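MgGH51 (Meripilus giganteus, PDB 6ZPV) probably removes terminal alpha-L-arabinofuranosyl groups from arabinose-containing polysaccharides as a fungal GH51 glycosidase (EC 3.2.1.55). Local coordinates at residues A[16-21]-A[514-519]; A[220-225]-A[281-286]. All blocks are in the same frame, centred on the assembly; numbering follows the deposited sequence.

Interaction 1 of 2, residues A[16-21]-A[514-519]; sequences TLYGLM and LFALNK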
loop_
_atom_site.group_PDB
_atom_site.type_symbol
_atom_site.label_atom_id
_atom_site.label_comp_id
_atom_site.label_asym_id
_atom_site.label_seq_id
_atom_site.Cartn_x
_atom_site.Cartn_y
_atom_site.Cartn_z
ATOM N N THR A 16 -0.385 -11.896 14.318
ATOM C CA THR A 16 0.245 -10.938 13.417
ATOM C C THR A 16 1.126 -11.551 12.341
ATOM O O THR A 16 1.748 -10.798 11.606
ATOM C CB THR A 16 1.045 -9.945 14.279
ATOM O OG1 THR A 16 1.895 -10.685 15.165
ATOM C CG2 THR A 16 0.154 -9.011 15.059
ATOM N N LEU A 17 1.162 -12.886 12.217
ATOM C CA LEU A 17 2.230 -13.458 11.367
ATOM C C LEU A 17 2.196 -12.910 9.957
ATOM O O LEU A 17 3.287 -12.650 9.399
ATOM C CB LEU A 17 2.146 -14.972 11.360
ATOM C CG LEU A 17 3.258 -15.685 10.608
ATOM C CD1 LEU A 17 4.638 -15.288 11.065
ATOM C CD2 LEU A 17 3.084 -17.191 10.738
ATOM N N TYR A 18 1.052 -12.792 9.307
ATOM C CA TYR A 18 0.974 -12.378 7.904
ATOM C C TYR A 18 0.329 -11.013 7.759
ATOM O O TYR A 18 -0.799 -10.828 8.288
ATOM C CB TYR A 18 0.250 -13.410 7.033
ATOM C CG TYR A 18 0.865 -14.790 7.119
ATOM C CD1 TYR A 18 2.077 -15.060 6.501
ATOM C CD2 TYR A 18 0.274 -15.796 7.843
ATOM C CE1 TYR A 18 2.677 -16.323 6.613
ATOM C CE2 TYR A 18 0.860 -17.052 7.953
ATOM C CZ TYR A 18 2.064 -17.317 7.356
ATOM O OH TYR A 18 2.664 -18.555 7.426
ATOM N N GLY A 19 0.927 -10.103 7.026
ATOM C CA GLY A 19 0.330 -8.769 6.822
ATOM C C GLY A 19 0.893 -8.088 5.621
ATOM O O GLY A 19 1.545 -8.734 4.782
ATOM N N LEU A 20 0.685 -6.785 5.530
ATOM C CA LEU A 20 0.993 -5.987 4.349
ATOM C C LEU A 20 2.031 -4.918 4.649
ATOM O O LEU A 20 2.094 -4.372 5.773
ATOM C CB LEU A 20 -0.275 -5.284 3.856
ATOM C CG LEU A 20 -1.491 -6.164 3.624
ATOM C CD1 LEU A 20 -2.615 -5.329 3.046
ATOM C CD2 LEU A 20 -1.201 -7.359 2.745
ATOM N N MET A 21 2.831 -4.601 3.632
ATOM C CA MET A 21 3.800 -3.500 3.673
ATOM C C MET A 21 3.442 -2.435 2.663
ATOM O O MET A 21 3.330 -2.727 1.467
ATOM C CB MET A 21 5.230 -3.987 3.434
ATOM C CG MET A 21 6.295 -2.920 3.532
ATOM S SD MET A 21 6.514 -1.954 2.015
ATOM C CE MET A 21 7.585 -0.645 2.524
ATOM N N LEU A 514 -3.042 -17.816 0.460
ATOM C CA LEU A 514 -3.121 -19.211 0.904
ATOM C C LEU A 514 -2.498 -19.353 2.292
ATOM O O LEU A 514 -3.022 -20.103 3.126
ATOM C CB LEU A 514 -2.444 -20.141 -0.111
ATOM C CG LEU A 514 -3.235 -20.423 -1.386
ATOM C CD1 LEU A 514 -2.370 -21.111 -2.383
ATOM C CD2 LEU A 514 -4.465 -21.230 -1.136
ATOM N N PHE A 515 -1.383 -18.671 2.552
ATOM C CA PHE A 515 -0.755 -18.797 3.862
ATOM C C PHE A 515 -1.567 -18.107 4.933
ATOM O O PHE A 515 -1.724 -18.636 6.037
ATOM C CB PHE A 515 0.712 -18.328 3.818
ATOM C CG PHE A 515 1.689 -19.412 3.383
ATOM C CD1 PHE A 515 1.618 -20.007 2.157
ATOM C CD2 PHE A 515 2.681 -19.820 4.255
ATOM C CE1 PHE A 515 2.469 -21.050 1.837
ATOM C CE2 PHE A 515 3.524 -20.859 3.931
ATOM C CZ PHE A 515 3.427 -21.469 2.717
ATOM N N ALA A 516 -2.049 -16.899 4.662
ATOM C CA ALA A 516 -2.723 -16.073 5.667
ATOM C C ALA A 516 -4.123 -16.544 5.984
ATOM O O ALA A 516 -4.557 -16.429 7.141
ATOM C CB ALA A 516 -2.764 -14.620 5.182
ATOM N N LEU A 517 -4.868 -17.037 5.004
ATOM C CA LEU A 517 -6.261 -17.452 5.270
ATOM C C LEU A 517 -6.349 -18.873 5.847
ATOM O O LEU A 517 -7.473 -19.299 6.267
ATOM C CB LEU A 517 -7.049 -17.446 3.973
ATOM C CG LEU A 517 -7.429 -16.073 3.434
ATOM C CD1 LEU A 517 -8.321 -16.246 2.239
ATOM C CD2 LEU A 517 -8.146 -15.207 4.469
ATOM N N ASN A 518 -5.289 -19.622 5.861
ATOM C CA ASN A 518 -5.262 -21.027 6.275
ATOM C C ASN A 518 -4.160 -21.190 7.357
ATOM O O ASN A 518 -3.165 -21.877 7.141
ATOM C CB ASN A 518 -5.043 -21.937 5.055
ATOM C CG ASN A 518 -6.060 -21.692 3.983
ATOM O OD1 ASN A 518 -7.202 -22.138 4.053
ATOM N ND2 ASN A 518 -5.662 -20.983 2.967
ATOM N N LYS A 519 -4.349 -20.534 8.460
ATOM C CA LYS A 519 -3.331 -20.381 9.515
ATOM C C LYS A 519 -4.002 -20.563 10.893
ATOM O O LYS A 519 -4.916 -19.802 11.259
ATOM C CB LYS A 519 -2.672 -19.001 9.491
ATOM C CG LYS A 519 -1.514 -18.869 10.490
ATOM C CD LYS A 519 -1.317 -17.453 10.971
ATOM C CE LYS A 519 -2.316 -17.076 11.962
ATOM N NZ LYS A 519 -2.191 -15.702 12.326
HETATM O O HOH W 1 -1.558 -13.519 10.534
#
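The Tyr18 ring is held between Phe515 on one face and its own neighbour Leu17 on the other. Phe515 CB stands over the first face, offset toward the rim, in a CH-pi contact 4.2 Å from the centroid of the Tyr18 ring, with Ala516 N alongside it. Against the opposite face Leu17 CG sits above the centre of the ring, 3.7 Å from its plane. The ring's edge is taken by Lys519, whose methylene CD comes within 3.7 Å of Tyr18 CE2. Closer to the backbone, Ala516 CB and Tyr18 CB meet at 3.7 Å. With CG of Tyr18 anti to its carbonyl carbon (chi1 -56°), the ring reaches across the helix end, and its OH arrives at the edge of the Phe515 ring, in that ring's plane, 3.4 Å from Phe515 CD2. The hydroxyl is hydrogen-bonded to Glu468 of helix 454-469.

This is a junction in the (beta/alpha)8 barrel of GH51 enzymes. Residues 16-21 lead into the first barrel strand, which closes against the last one through the backbone pairing of Gly19 with Ala477, while 514-519 form the end of helix 507-517 and the exit toward the C-terminal beta domain.

Lys519 extends past the ring edge and bends at chi3 (77°), which turns its NZ back toward residues 16-21. There a water accepts from Lys519 NZ at 2.9 Å and from Tyr18 N at 3.0 Å, and NZ also bonds to Pro14 O. At the helix end, Asn518 ND2 reaches back to Leu514 O at 2.8 Å in a nearly straight bond, with the carbonyl oxygen lying in its amide plane.

Interaction 2 of 2, residues A[220-225]-A[281-286]; sequences MGPSFF and TGMEPI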
loop_
_atom_site.group_PDB
_atom_site.type_symbol
_atom_site.label_atom_id
_atom_site.label_comp_id
_atom_site.label_asym_id
_atom_site.label_seq_id
_atom_site.Cartn_x
_atom_site.Cartn_y
_atom_site.Cartn_z
ATOM N N MET A 220 -6.921 -10.955 1.104
ATOM C CA MET A 220 -5.688 -11.665 1.428
ATOM C C MET A 220 -5.717 -12.159 2.873
ATOM O O MET A 220 -4.945 -13.024 3.178
ATOM C CB MET A 220 -4.476 -10.791 1.103
ATOM C CG MET A 220 -3.223 -11.570 0.729
ATOM S SD MET A 220 -1.719 -10.612 1.066
ATOM C CE MET A 220 -2.268 -9.328 -0.044
ATOM N N GLY A 221 -6.599 -11.659 3.734
ATOM C CA GLY A 221 -6.613 -11.901 5.176
ATOM C C GLY A 221 -5.423 -11.393 5.947
ATOM O O GLY A 221 -4.989 -12.025 6.911
ATOM N N PRO A 222 -4.967 -10.160 5.683
ATOM C CA PRO A 222 -3.833 -9.620 6.439
ATOM C C PRO A 222 -4.224 -9.279 7.870
ATOM O O PRO A 222 -5.346 -8.832 8.133
ATOM C CB PRO A 222 -3.464 -8.364 5.695
ATOM C CG PRO A 222 -4.779 -7.906 5.108
ATOM C CD PRO A 222 -5.514 -9.191 4.719
ATOM N N SER A 223 -3.243 -9.327 8.749
ATOM C CA SER A 223 -3.443 -8.988 10.167
ATOM C C SER A 223 -2.853 -7.619 10.518
ATOM O O SER A 223 -3.244 -7.046 11.548
ATOM C CB SER A 223 -2.814 -9.999 11.094
ATOM O OG SER A 223 -1.406 -10.039 10.924
ATOM N N PHE A 224 -1.928 -7.108 9.728
ATOM C CA PHE A 224 -1.280 -5.830 10.032
ATOM C C PHE A 224 -0.983 -5.116 8.733
ATOM O O PHE A 224 -0.992 -5.672 7.637
ATOM C CB PHE A 224 0.020 -6.012 10.819
ATOM C CG PHE A 224 1.145 -6.662 10.064
ATOM C CD1 PHE A 224 1.936 -5.939 9.158
ATOM C CD2 PHE A 224 1.389 -8.022 10.183
ATOM C CE1 PHE A 224 2.905 -6.524 8.399
ATOM C CE2 PHE A 224 2.393 -8.618 9.438
ATOM C CZ PHE A 224 3.142 -7.885 8.547
ATOM N N PHE A 225 -0.693 -3.836 8.884
ATOM C CA PHE A 225 -0.358 -2.926 7.774
ATOM C C PHE A 225 0.814 -2.051 8.226
ATOM O O PHE A 225 0.655 -1.191 9.121
ATOM C CB PHE A 225 -1.596 -2.094 7.411
ATOM C CG PHE A 225 -1.545 -1.324 6.126
ATOM C CD1 PHE A 225 -0.937 -0.076 6.035
ATOM C CD2 PHE A 225 -2.171 -1.773 4.995
ATOM C CE1 PHE A 225 -1.039 0.698 4.887
ATOM C CE2 PHE A 225 -2.287 -1.013 3.852
ATOM C CZ PHE A 225 -1.716 0.250 3.801
ATOM N N THR A 281 -10.972 -2.973 8.111
ATOM C CA THR A 281 -10.490 -4.284 7.657
ATOM C C THR A 281 -10.092 -5.205 8.796
ATOM O O THR A 281 -9.720 -6.361 8.535
ATOM C CB THR A 281 -9.311 -4.090 6.712
ATOM O OG1 THR A 281 -8.270 -3.408 7.379
ATOM C CG2 THR A 281 -9.678 -3.420 5.424
ATOM N N GLY A 282 -10.064 -4.735 10.009
ATOM C CA GLY A 282 -9.522 -5.504 11.151
ATOM C C GLY A 282 -8.023 -5.640 11.183
ATOM O O GLY A 282 -7.543 -6.418 11.987
ATOM N N MET A 283 -7.292 -4.891 10.368
ATOM C CA MET A 283 -5.832 -4.874 10.470
ATOM C C MET A 283 -5.385 -3.987 11.633
ATOM O O MET A 283 -6.091 -3.036 11.958
ATOM C CB MET A 283 -5.187 -4.321 9.192
ATOM C CG MET A 283 -5.346 -5.230 7.987
ATOM S SD MET A 283 -4.428 -4.682 6.537
ATOM C CE MET A 283 -5.769 -4.384 5.396
ATOM N N GLU A 284 -4.224 -4.272 12.184
ATOM C CA GLU A 284 -3.589 -3.353 13.114
ATOM C C GLU A 284 -2.342 -2.752 12.477
ATOM O O GLU A 284 -1.684 -3.356 11.610
ATOM C CB GLU A 284 -3.221 -4.011 14.427
ATOM C CG GLU A 284 -2.109 -5.044 14.371
ATOM C CD GLU A 284 -1.874 -5.653 15.746
ATOM O OE1 GLU A 284 -2.253 -6.833 15.944
ATOM O OE2 GLU A 284 -1.355 -4.934 16.620
ATOM N N PRO A 285 -1.977 -1.511 12.859
ATOM C CA PRO A 285 -0.800 -0.879 12.273
ATOM C C PRO A 285 0.505 -1.397 12.834
ATOM O O PRO A 285 0.645 -1.664 14.006
ATOM C CB PRO A 285 -0.977 0.612 12.653
ATOM C CG PRO A 285 -1.805 0.551 13.903
ATOM C CD PRO A 285 -2.754 -0.602 13.729
ATOM N N ILE A 286 1.521 -1.369 11.937
ATOM C CA ILE A 286 2.933 -1.280 12.351
ATOM C C ILE A 286 3.377 0.070 11.821
ATOM O O ILE A 286 3.636 0.203 10.621
ATOM C CB ILE A 286 3.761 -2.467 11.893
ATOM C CG1 ILE A 286 3.239 -3.779 12.468
ATOM C CG2 ILE A 286 5.224 -2.213 12.270
ATOM C CD1 ILE A 286 3.965 -5.033 12.055
HETATM O O HOH W 2 -7.694 -7.728 6.967
HETATM O O HOH W 3 -5.385 -7.844 13.272
HETATM O O HOH W 4 -4.047 -7.812 14.145
#
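Three backbone hydrogen bonds join 220-225 to 281-286 as consecutive, adjacent parallel strands of the (beta/alpha)8 barrel: Glu284 N to Ser223 O at 3.0 Å, Phe225 N to Glu284 O at 2.9 Å, and Ile286 N to Phe225 O at 3.0 Å. Between the first two, Phe224 CA comes close to Glu284 O in a CA-H...O contact.

Side chains fill in on both faces of the sheet. On the face carrying Phe224, the CD1 methyl of Ile286 lies over the Phe224 ring, offset toward its rim, 4.0 Å from the centroid. The ring stands there because CG sits between the backbone N and the carbonyl carbon (chi1 68°). Met283 works from the other flank. Its SD touches Pro222 CG at 3.5 Å and Phe225 CB at 3.9 Å, and meets the edge of the Phe225 ring as a Met-aromatic contact. Before the strands begin, a water donates to Pro222 O and Thr281 O and links the two approaching turns, each of which leaves its helix through a glycine of positive phi, Gly221 and Gly282.

Farther out, Glu284 is held by a salt bridge to Arg344. Phe224 meets Phe426 of strand 424-432 inside the barrel, whereas Phe225 packs outward on Tyr274 and Phe278 of helix 271-281 in the beta-alpha-beta crossover, with strand 20-21 flanking 224-227 on the side away from 284-289.

Overall arrangement
Both contacts are buried and meet along residues 18-20, at the start of strand 20-21, the neighbour of 224-227 in the barrel sheet: Leu20 N bonds to Phe224 O, and Ser223 OG to Tyr18 O. Interaction 2 lies within the sheet itself, so regular backbone bonding carries it and side chains fill in above and below. Interaction 1 sits farther from the centre of the chain, where the approach to the barrel's first strand packs on the end of helix 507-517. Side-chain packing around an aromatic ring does the work there, and one water makes the polar link. In sequence the first joins ends almost 500 residues apart, the second consecutive strand-helix-strand neighbours of the barrel wall.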